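Fibronectin type III domain-containing protein (Simiduia agarivorans, PDB 6P2K) belongs to glycoside hydrolase family 74 and probably cleaves the glucan backbone of xyloglucan between two seven-bladed beta-propellers, the part of a longer protein present in this chain. Local coordinates at residues B[17-22]-B[120-125]; B[30-33]-B[39-42]; B[57-62]-B[711-716]. All coordinates share one frame; numbering follows the deposited sequence.

Contact 1 of 3, residues B[17-22]-B[120-125]; sequences VQDVVA and GWRDDD. With ZN (zinc ion), chain Q.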
loop_
_atom_site.group_PDB
_atom_site.type_symbol
_atom_site.label_atom_id
_atom_site.label_comp_id
_atom_site.label_asym_id
_atom_site.label_seq_id
_atom_site.Cartn_x
_atom_site.Cartn_y
_atom_site.Cartn_z
ATOM N N VAL B 17 -12.108 6.846 -43.829
ATOM C CA VAL B 17 -13.473 6.926 -44.333
ATOM C C VAL B 17 -13.491 7.869 -45.527
ATOM O O VAL B 17 -12.936 8.974 -45.464
ATOM C CB VAL B 17 -14.444 7.400 -43.238
ATOM C CG1 VAL B 17 -15.859 7.486 -43.785
ATOM C CG2 VAL B 17 -14.390 6.464 -42.042
ATOM N N GLN B 18 -14.126 7.435 -46.616
ATOM C CA GLN B 18 -14.141 8.229 -47.839
ATOM C C GLN B 18 -15.265 9.256 -47.851
ATOM O O GLN B 18 -15.040 10.406 -48.244
ATOM C CB GLN B 18 -14.255 7.316 -49.060
ATOM C CG GLN B 18 -13.212 6.215 -49.093
ATOM C CD GLN B 18 -11.798 6.760 -49.160
ATOM O OE1 GLN B 18 -11.411 7.399 -50.139
ATOM N NE2 GLN B 18 -11.017 6.514 -48.112
ATOM N N ASP B 19 -16.464 8.874 -47.416
ATOM C CA ASP B 19 -17.603 9.779 -47.472
ATOM C C ASP B 19 -18.763 9.188 -46.687
ATOM O O ASP B 19 -18.833 7.977 -46.457
ATOM C CB ASP B 19 -18.031 10.048 -48.918
ATOM C CG ASP B 19 -18.715 11.385 -49.079
ATOM O OD1 ASP B 19 -18.771 12.148 -48.092
ATOM O OD2 ASP B 19 -19.196 11.674 -50.193
ATOM N N VAL B 20 -19.669 10.071 -46.271
ATOM C CA VAL B 20 -20.978 9.701 -45.746
ATOM C C VAL B 20 -21.998 10.562 -46.473
ATOM O O VAL B 20 -21.912 11.796 -46.431
ATOM C CB VAL B 20 -21.079 9.900 -44.223
ATOM C CG1 VAL B 20 -22.513 9.701 -43.760
ATOM C CG2 VAL B 20 -20.140 8.946 -43.497
ATOM N N VAL B 21 -22.948 9.922 -47.151
ATOM C CA VAL B 21 -23.869 10.604 -48.051
ATOM C C VAL B 21 -25.292 10.412 -47.549
ATOM O O VAL B 21 -25.730 9.276 -47.327
ATOM C CB VAL B 21 -23.731 10.087 -49.495
ATOM C CG1 VAL B 21 -24.591 10.920 -50.436
ATOM C CG2 VAL B 21 -22.273 10.110 -49.929
ATOM N N ALA B 22 -26.016 11.516 -47.399
ATOM C CA ALA B 22 -27.401 11.455 -46.961
ATOM C C ALA B 22 -28.329 11.186 -48.138
ATOM O O ALA B 22 -28.124 11.696 -49.244
ATOM C CB ALA B 22 -27.803 12.756 -46.269
ATOM N N GLY B 120 -12.615 9.779 -61.194
ATOM C CA GLY B 120 -11.900 10.345 -60.066
ATOM C C GLY B 120 -11.536 9.275 -59.064
ATOM O O GLY B 120 -11.994 8.130 -59.138
ATOM N N TRP B 121 -10.697 9.682 -58.104
ATOM C CA TRP B 121 -10.283 8.755 -57.046
ATOM C C TRP B 121 -9.871 9.472 -55.766
ATOM O O TRP B 121 -9.087 8.901 -55.001
ATOM C CB TRP B 121 -9.136 7.874 -57.544
ATOM C CG TRP B 121 -7.967 8.670 -58.037
ATOM C CD1 TRP B 121 -6.887 9.071 -57.311
ATOM C CD2 TRP B 121 -7.768 9.173 -59.365
ATOM N NE1 TRP B 121 -6.022 9.786 -58.104
ATOM C CE2 TRP B 121 -6.541 9.864 -59.368
ATOM C CE3 TRP B 121 -8.505 9.102 -60.550
ATOM C CZ2 TRP B 121 -6.035 10.481 -60.512
ATOM C CZ3 TRP B 121 -8.002 9.714 -61.682
ATOM C CH2 TRP B 121 -6.779 10.394 -61.655
ATOM N N ARG B 122 -10.345 10.691 -55.514
ATOM C CA ARG B 122 -10.085 11.439 -54.273
ATOM C C ARG B 122 -8.574 11.587 -54.109
ATOM O O ARG B 122 -7.894 11.970 -55.074
ATOM C CB ARG B 122 -10.805 10.746 -53.124
ATOM C CG ARG B 122 -12.303 10.687 -53.296
ATOM C CD ARG B 122 -13.007 10.362 -51.989
ATOM N NE ARG B 122 -14.449 10.531 -52.123
ATOM C CZ ARG B 122 -15.126 11.575 -51.658
ATOM N NH1 ARG B 122 -14.496 12.547 -51.010
ATOM N NH2 ARG B 122 -16.440 11.646 -51.837
ATOM N N ASP B 123 -8.015 11.307 -52.933
ATOM C CA ASP B 123 -6.585 11.405 -52.678
ATOM C C ASP B 123 -5.873 10.064 -52.804
ATOM O O ASP B 123 -4.700 9.959 -52.434
ATOM C CB ASP B 123 -6.346 11.988 -51.284
ATOM C CG ASP B 123 -7.116 11.245 -50.202
ATOM O OD1 ASP B 123 -8.244 10.781 -50.483
ATOM O OD2 ASP B 123 -6.595 11.121 -49.073
ATOM N N ASP B 124 -6.551 9.038 -53.316
ATOM C CA ASP B 124 -5.963 7.708 -53.416
ATOM C C ASP B 124 -5.066 7.595 -54.641
ATOM O O ASP B 124 -5.235 6.683 -55.458
ATOM C CB ASP B 124 -7.059 6.640 -53.469
ATOM C CG ASP B 124 -7.286 5.965 -52.129
ATOM O OD1 ASP B 124 -6.725 6.425 -51.110
ATOM O OD2 ASP B 124 -8.031 4.964 -52.097
ATOM N N ASP B 125 -4.102 8.510 -54.778
ATOM C CA ASP B 125 -3.238 8.497 -55.953
ATOM C C ASP B 125 -2.372 7.245 -56.001
ATOM O O ASP B 125 -1.977 6.807 -57.088
ATOM C CB ASP B 125 -2.365 9.753 -55.979
ATOM C CG ASP B 125 -3.127 10.982 -56.447
ATOM O OD1 ASP B 125 -3.336 11.125 -57.672
ATOM O OD2 ASP B 125 -3.522 11.804 -55.590
HETATM ZN ZN ZN Q . -7.110 6.864 -49.162
HETATM O O HOH W 1 -6.820 4.997 -48.238
HETATM O O HOH W 2 -5.245 7.752 -48.779
HETATM O O HOH W 3 -8.556 7.792 -50.382
#

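Contact 2 of 3, residues B[30-33]-B[39-42]; sequences VYMA and VYKS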
loop_
_atom_site.group_PDB
_atom_site.type_symbol
_atom_site.label_atom_id
_atom_site.label_comp_id
_atom_site.label_asym_id
_atom_site.label_seq_id
_atom_site.Cartn_x
_atom_site.Cartn_y
_atom_site.Cartn_z
ATOM N N VAL B 30 -28.547 7.225 -44.483
ATOM C CA VAL B 30 -27.214 7.619 -44.923
ATOM C C VAL B 30 -26.444 6.393 -45.389
ATOM O O VAL B 30 -26.682 5.268 -44.938
ATOM C CB VAL B 30 -26.417 8.339 -43.809
ATOM C CG1 VAL B 30 -27.017 9.705 -43.524
ATOM C CG2 VAL B 30 -26.387 7.490 -42.546
ATOM N N TYR B 31 -25.497 6.628 -46.295
ATOM C CA TYR B 31 -24.593 5.604 -46.795
ATOM C C TYR B 31 -23.164 6.024 -46.494
ATOM O O TYR B 31 -22.832 7.212 -46.567
ATOM C CB TYR B 31 -24.783 5.388 -48.296
ATOM C CG TYR B 31 -26.148 4.840 -48.635
ATOM C CD1 TYR B 31 -27.238 5.684 -48.798
ATOM C CD2 TYR B 31 -26.351 3.474 -48.769
ATOM C CE1 TYR B 31 -28.489 5.181 -49.098
ATOM C CE2 TYR B 31 -27.596 2.962 -49.069
ATOM C CZ TYR B 31 -28.661 3.818 -49.232
ATOM O OH TYR B 31 -29.901 3.305 -49.525
ATOM N N MET B 32 -22.327 5.052 -46.137
ATOM C CA MET B 32 -20.929 5.309 -45.820
ATOM C C MET B 32 -20.040 4.585 -46.818
ATOM O O MET B 32 -20.245 3.397 -47.093
ATOM C CB MET B 32 -20.582 4.871 -44.397
ATOM C CG MET B 32 -19.191 5.316 -43.964
ATOM S SD MET B 32 -17.985 3.982 -44.028
ATOM C CE MET B 32 -18.559 3.025 -42.639
ATOM N N ALA B 33 -19.050 5.300 -47.343
ATOM C CA ALA B 33 -18.121 4.759 -48.327
ATOM C C ALA B 33 -16.809 4.422 -47.628
ATOM O O ALA B 33 -16.041 5.321 -47.264
ATOM C CB ALA B 33 -17.899 5.754 -49.464
ATOM N N VAL B 39 -20.008 -0.403 -49.321
ATOM C CA VAL B 39 -20.939 0.612 -48.841
ATOM C C VAL B 39 -21.701 0.066 -47.641
ATOM O O VAL B 39 -22.237 -1.048 -47.693
ATOM C CB VAL B 39 -21.911 1.048 -49.952
ATOM C CG1 VAL B 39 -22.976 1.989 -49.398
ATOM C CG2 VAL B 39 -21.156 1.700 -51.093
ATOM N N TYR B 40 -21.752 0.850 -46.565
ATOM C CA TYR B 40 -22.630 0.587 -45.435
ATOM C C TYR B 40 -23.856 1.489 -45.505
ATOM O O TYR B 40 -23.798 2.605 -46.028
ATOM C CB TYR B 40 -21.924 0.825 -44.101
ATOM C CG TYR B 40 -20.828 -0.149 -43.749
ATOM C CD1 TYR B 40 -19.512 0.095 -44.117
ATOM C CD2 TYR B 40 -21.105 -1.301 -43.017
ATOM C CE1 TYR B 40 -18.503 -0.784 -43.776
ATOM C CE2 TYR B 40 -20.102 -2.190 -42.676
ATOM C CZ TYR B 40 -18.804 -1.924 -43.058
ATOM O OH TYR B 40 -17.801 -2.797 -42.717
ATOM N N LYS B 41 -24.960 1.005 -44.939
ATOM C CA LYS B 41 -26.225 1.726 -44.908
ATOM C C LYS B 41 -26.712 1.852 -43.471
ATOM O O LYS B 41 -26.475 0.971 -42.637
ATOM C CB LYS B 41 -27.282 1.009 -45.762
ATOM C CG LYS B 41 -28.621 1.720 -45.875
ATOM C CD LYS B 41 -29.624 0.879 -46.659
ATOM C CE LYS B 41 -30.940 1.622 -46.854
ATOM N NZ LYS B 41 -31.717 1.111 -48.019
ATOM N N SER B 42 -27.395 2.959 -43.184
ATOM C CA SER B 42 -28.039 3.150 -41.893
ATOM C C SER B 42 -29.338 3.912 -42.099
ATOM O O SER B 42 -29.382 4.875 -42.874
ATOM C CB SER B 42 -27.134 3.921 -40.921
ATOM O OG SER B 42 -27.907 4.604 -39.944
#

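Contact 3 of 3, residues B[57-62]-B[711-716]; sequences NNRVFA and DYQLGY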
loop_
_atom_site.group_PDB
_atom_site.type_symbol
_atom_site.label_atom_id
_atom_site.label_comp_id
_atom_site.label_asym_id
_atom_site.label_seq_id
_atom_site.Cartn_x
_atom_site.Cartn_y
_atom_site.Cartn_z
ATOM N N ASN B 57 -15.677 -4.241 -56.776
ATOM C CA ASN B 57 -14.517 -3.661 -56.118
ATOM C C ASN B 57 -15.001 -2.836 -54.935
ATOM O O ASN B 57 -15.978 -2.090 -55.049
ATOM C CB ASN B 57 -13.698 -2.798 -57.082
ATOM C CG ASN B 57 -12.578 -2.057 -56.388
ATOM O OD1 ASN B 57 -12.751 -0.922 -55.944
ATOM N ND2 ASN B 57 -11.419 -2.697 -56.286
ATOM N N ASN B 58 -14.321 -2.974 -53.799
ATOM C CA ASN B 58 -14.820 -2.444 -52.537
ATOM C C ASN B 58 -14.173 -1.126 -52.127
ATOM O O ASN B 58 -14.471 -0.620 -51.040
ATOM C CB ASN B 58 -14.638 -3.483 -51.429
ATOM C CG ASN B 58 -15.670 -4.590 -51.504
ATOM O OD1 ASN B 58 -16.805 -4.369 -51.931
ATOM N ND2 ASN B 58 -15.283 -5.789 -51.095
ATOM N N ARG B 59 -13.315 -0.550 -52.966
ATOM C CA ARG B 59 -12.774 0.786 -52.716
ATOM C C ARG B 59 -13.768 1.799 -53.271
ATOM O O ARG B 59 -13.748 2.138 -54.456
ATOM C CB ARG B 59 -11.395 0.937 -53.344
ATOM C CG ARG B 59 -10.636 2.180 -52.900
ATOM C CD ARG B 59 -9.142 2.028 -53.132
ATOM N NE ARG B 59 -8.553 1.008 -52.266
ATOM C CZ ARG B 59 -7.993 1.262 -51.087
ATOM N NH1 ARG B 59 -7.944 2.504 -50.627
ATOM N NH2 ARG B 59 -7.480 0.275 -50.366
ATOM N N VAL B 60 -14.655 2.286 -52.405
ATOM C CA VAL B 60 -15.763 3.143 -52.816
ATOM C C VAL B 60 -15.362 4.603 -52.660
ATOM O O VAL B 60 -14.908 5.021 -51.588
ATOM C CB VAL B 60 -17.028 2.834 -52.000
ATOM C CG1 VAL B 60 -18.165 3.751 -52.425
ATOM C CG2 VAL B 60 -17.421 1.378 -52.164
ATOM N N PHE B 61 -15.547 5.384 -53.728
ATOM C CA PHE B 61 -15.222 6.802 -53.719
ATOM C C PHE B 61 -16.443 7.710 -53.724
ATOM O O PHE B 61 -16.301 8.901 -53.426
ATOM C CB PHE B 61 -14.340 7.154 -54.926
ATOM C CG PHE B 61 -12.960 6.567 -54.865
ATOM C CD1 PHE B 61 -12.166 6.741 -53.745
ATOM C CD2 PHE B 61 -12.456 5.843 -55.930
ATOM C CE1 PHE B 61 -10.895 6.202 -53.689
ATOM C CE2 PHE B 61 -11.186 5.301 -55.878
ATOM C CZ PHE B 61 -10.407 5.480 -54.755
ATOM N N ALA B 62 -17.628 7.196 -54.050
ATOM C CA ALA B 62 -18.809 8.045 -54.139
ATOM C C ALA B 62 -20.071 7.198 -54.061
ATOM O O ALA B 62 -20.107 6.062 -54.542
ATOM C CB ALA B 62 -18.811 8.867 -55.433
ATOM N N ASP B 711 -3.498 -7.557 -53.973
ATOM C CA ASP B 711 -3.308 -6.565 -55.027
ATOM C C ASP B 711 -4.632 -5.973 -55.489
ATOM O O ASP B 711 -4.668 -4.834 -55.968
ATOM C CB ASP B 711 -2.568 -7.183 -56.212
ATOM C CG ASP B 711 -1.089 -7.350 -55.948
ATOM O OD1 ASP B 711 -0.503 -6.477 -55.275
ATOM O OD2 ASP B 711 -0.514 -8.355 -56.416
ATOM N N TYR B 712 -5.723 -6.724 -55.355
ATOM C CA TYR B 712 -7.035 -6.239 -55.746
ATOM C C TYR B 712 -8.070 -6.342 -54.635
ATOM O O TYR B 712 -9.244 -6.045 -54.880
ATOM C CB TYR B 712 -7.539 -6.999 -56.985
ATOM C CG TYR B 712 -6.498 -7.152 -58.072
ATOM C CD1 TYR B 712 -6.105 -6.065 -58.842
ATOM C CD2 TYR B 712 -5.909 -8.383 -58.328
ATOM C CE1 TYR B 712 -5.152 -6.196 -59.838
ATOM C CE2 TYR B 712 -4.955 -8.527 -59.319
ATOM C CZ TYR B 712 -4.580 -7.431 -60.072
ATOM O OH TYR B 712 -3.631 -7.567 -61.063
ATOM N N GLN B 713 -7.671 -6.750 -53.426
ATOM C CA GLN B 713 -8.587 -6.909 -52.293
ATOM C C GLN B 713 -9.707 -7.893 -52.619
ATOM O O GLN B 713 -10.870 -7.680 -52.274
ATOM C CB GLN B 713 -9.163 -5.563 -51.845
ATOM C CG GLN B 713 -8.116 -4.547 -51.439
ATOM C CD GLN B 713 -8.672 -3.140 -51.379
ATOM O OE1 GLN B 713 -7.922 -2.167 -51.302
ATOM N NE2 GLN B 713 -9.998 -3.023 -51.416
ATOM N N LEU B 714 -9.352 -8.981 -53.293
ATOM C CA LEU B 714 -10.299 -10.019 -53.670
ATOM C C LEU B 714 -10.057 -11.252 -52.814
ATOM O O LEU B 714 -8.934 -11.766 -52.759
ATOM C CB LEU B 714 -10.172 -10.361 -55.154
ATOM C CG LEU B 714 -10.474 -9.201 -56.105
ATOM C CD1 LEU B 714 -10.066 -9.545 -57.528
ATOM C CD2 LEU B 714 -11.951 -8.840 -56.039
ATOM N N GLY B 715 -11.105 -11.714 -52.140
ATOM C CA GLY B 715 -11.029 -12.938 -51.369
ATOM C C GLY B 715 -11.806 -14.056 -52.029
ATOM O O GLY B 715 -13.016 -13.930 -52.244
ATOM N N TYR B 716 -11.125 -15.152 -52.371
ATOM C CA TYR B 716 -11.817 -16.256 -53.026
ATOM C C TYR B 716 -12.720 -16.994 -52.046
ATOM O O TYR B 716 -13.889 -17.261 -52.343
ATOM C CB TYR B 716 -10.817 -17.224 -53.662
ATOM C CG TYR B 716 -11.496 -18.165 -54.625
ATOM C CD1 TYR B 716 -12.143 -19.309 -54.172
ATOM C CD2 TYR B 716 -11.527 -17.891 -55.985
ATOM C CE1 TYR B 716 -12.790 -20.159 -55.050
ATOM C CE2 TYR B 716 -12.168 -18.739 -56.871
ATOM C CZ TYR B 716 -12.798 -19.870 -56.397
ATOM O OH TYR B 716 -13.439 -20.717 -57.271
HETATM O O HOH W 4 -11.566 -5.601 -56.919
HETATM O O HOH W 5 -12.856 -5.392 -53.795
#

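Contact 1 of 3, residues B[17-22]-B[120-125]
Arg122 presents a face of its guanidinium to the backbone carbonyl of Gln18 and reaches Asp19 with its tip, so that one side chain ties a loop to a strand two sheets away. Its CG stands anti to the carbonyl carbon (chi1 -61°), and from there the chain runs extended to NE, sliding past Gln18 in the opposite direction. Arg122 CB is still 4.5 Å from Gln18 OE1, whereas Arg122 CD comes within 3.8 Å of Gln18 OE1. NE points out of the pair altogether and donates to Phe61 O, the strongest polar partner of the group. Beyond it the guanidinium has Gln18 O over the centre of one face, 3.6 Å from Arg122 CZ and 3.5 Å from Arg122 NH1; this is a face contact with no hydrogen bond. The outermost nitrogen, NH2, forms a salt bridge with Asp19 OD2 at 3.2 Å. Only NH2 and OD2 meet, with the two planes 56° apart, so this is not a flat, two-pronged ion pair. The other carboxylate oxygen, Asp19 OD1, takes a weak hydrogen bond from Val20 N.

Two backbone features set up the meeting. A classic beta bulge places Gln18 and Asp19 together opposite Ala33, and a type II' turn from Trp121 to Asp124 presents Arg122. The same turn carries Asp124, whose OD1 binds zinc at 2.0 Å. Gln16 OE1 and three waters complete the observed coordination, while Gln18 NE2 remains 4.1 Å from the zinc and does not bind it. In propeller terms, the inner strand of one four-stranded blade is joined to a loop between the second and third strands of another, beside a zinc site.

Contact 2 of 3, residues B[30-33]-B[39-42]
Tyr31 lies alongside Lys41, both side chains pointing the same way, with ring atom CE2 3.6 Å from Lys41 CG. The lysine is extended throughout, its CG anti to the backbone N (chi1 -176°), and it therefore follows the tyrosine as far as the hydroxyl. There NZ gives Tyr31 OH a weak hydrogen bond of 3.2 Å. Val39 CG1 meets the same ring at its edge, 3.7 Å from Tyr31 CD2.

On the other face of the hairpin, Met32 runs alongside Tyr40, and its bends at chi2 and chi3 bring CE to 3.4 Å from Tyr40 CD1. This is an oblique Met-aromatic contact, with SD 5.4 Å from the ring centroid. Val30 CG2 touches Ser42 CB farther along.

Between the two faces runs a regular antiparallel ladder. Val30 with Ser42 and Met32 with Tyr40 are hydrogen-bonded pairs, each linked in both directions; Met32 N to Tyr40 O is 2.9 Å. Such meshed hairpins form the middle strands of a propeller blade. The chemistry implies that the backbone fixes the register, while mostly apolar side-chain overlap covers the two faces, the polar ends Lys41 NZ and Ser42 OG having their stronger partners outside the pair, at Gly87 O and Gly46 N.

Contact 3 of 3, residues B[57-62]-B[711-716]
Arg59 NH2 donates to Gln713 OE1 across 2.7 Å in a nearly straight bond, 168° at the hydrogen. The oxygen lies at the edge of the guanidinium, almost in its plane, while the amide is turned 61° against that plane. NE of Arg59 adds only a weak bond to the same OE1. Two waters widen the junction: one accepts from Asn57 ND2 at 3.0 Å and donates to Tyr712 O, and the other accepts from Asn58 N at 2.8 Å and donates weakly to Gln713 O.

These residues lie in loops of blades far apart in sequence, and their meeting is consistent with the tandem propeller architecture of family 74, in which loops of the two propellers face each other across a cleft. Removing the guanidinium by placing a leucine at Arg59 would probably leave Gln713 OE1 without its donor and Asp124 OD2 without its salt-bridge partner, weakening the tie between these loops beside the zinc site.

Outside the pair, Arg59 NH1 forms a salt bridge with Asp124 OD2, the carboxylate oxygen not used for zinc, and Phe127 meets the guanidinium in a cation-pi contact. On the opposing side, Gln713 extends beyond CG to bring OE1 to the arginine; its NE2 makes a weak bond to Asp35 O. Farther back, a G1 beta bulge opposite Asp709 sets the backbone of Gln713. An Asx turn holds the base of Arg59, its N donating to Asn57 OD1 over 3.1 Å from above the carbonyl plane of that side chain.

The three contacts grade from a regular core to a solvated junction. Contact 2 is buried within one blade, and its strand 30-34 also pairs with strand 17-22 of contact 1, Val21 N lying 2.8 Å from Tyr31 O. Contact 1, likewise buried, links separate blades through charge and face contacts instead of a ladder. Contact 3, only partly buried, spans the longest sequence separation and relies on an arginine-amide bond and bridging waters. Contacts 1 and 3 are joined by two polar ties, Asp124 to Arg59 beside the zinc and Arg122 to Phe61 O, whereas contacts 2 and 3 meet merely by apolar packing, Ala33 CB standing 3.6 Å from Val60 CG1.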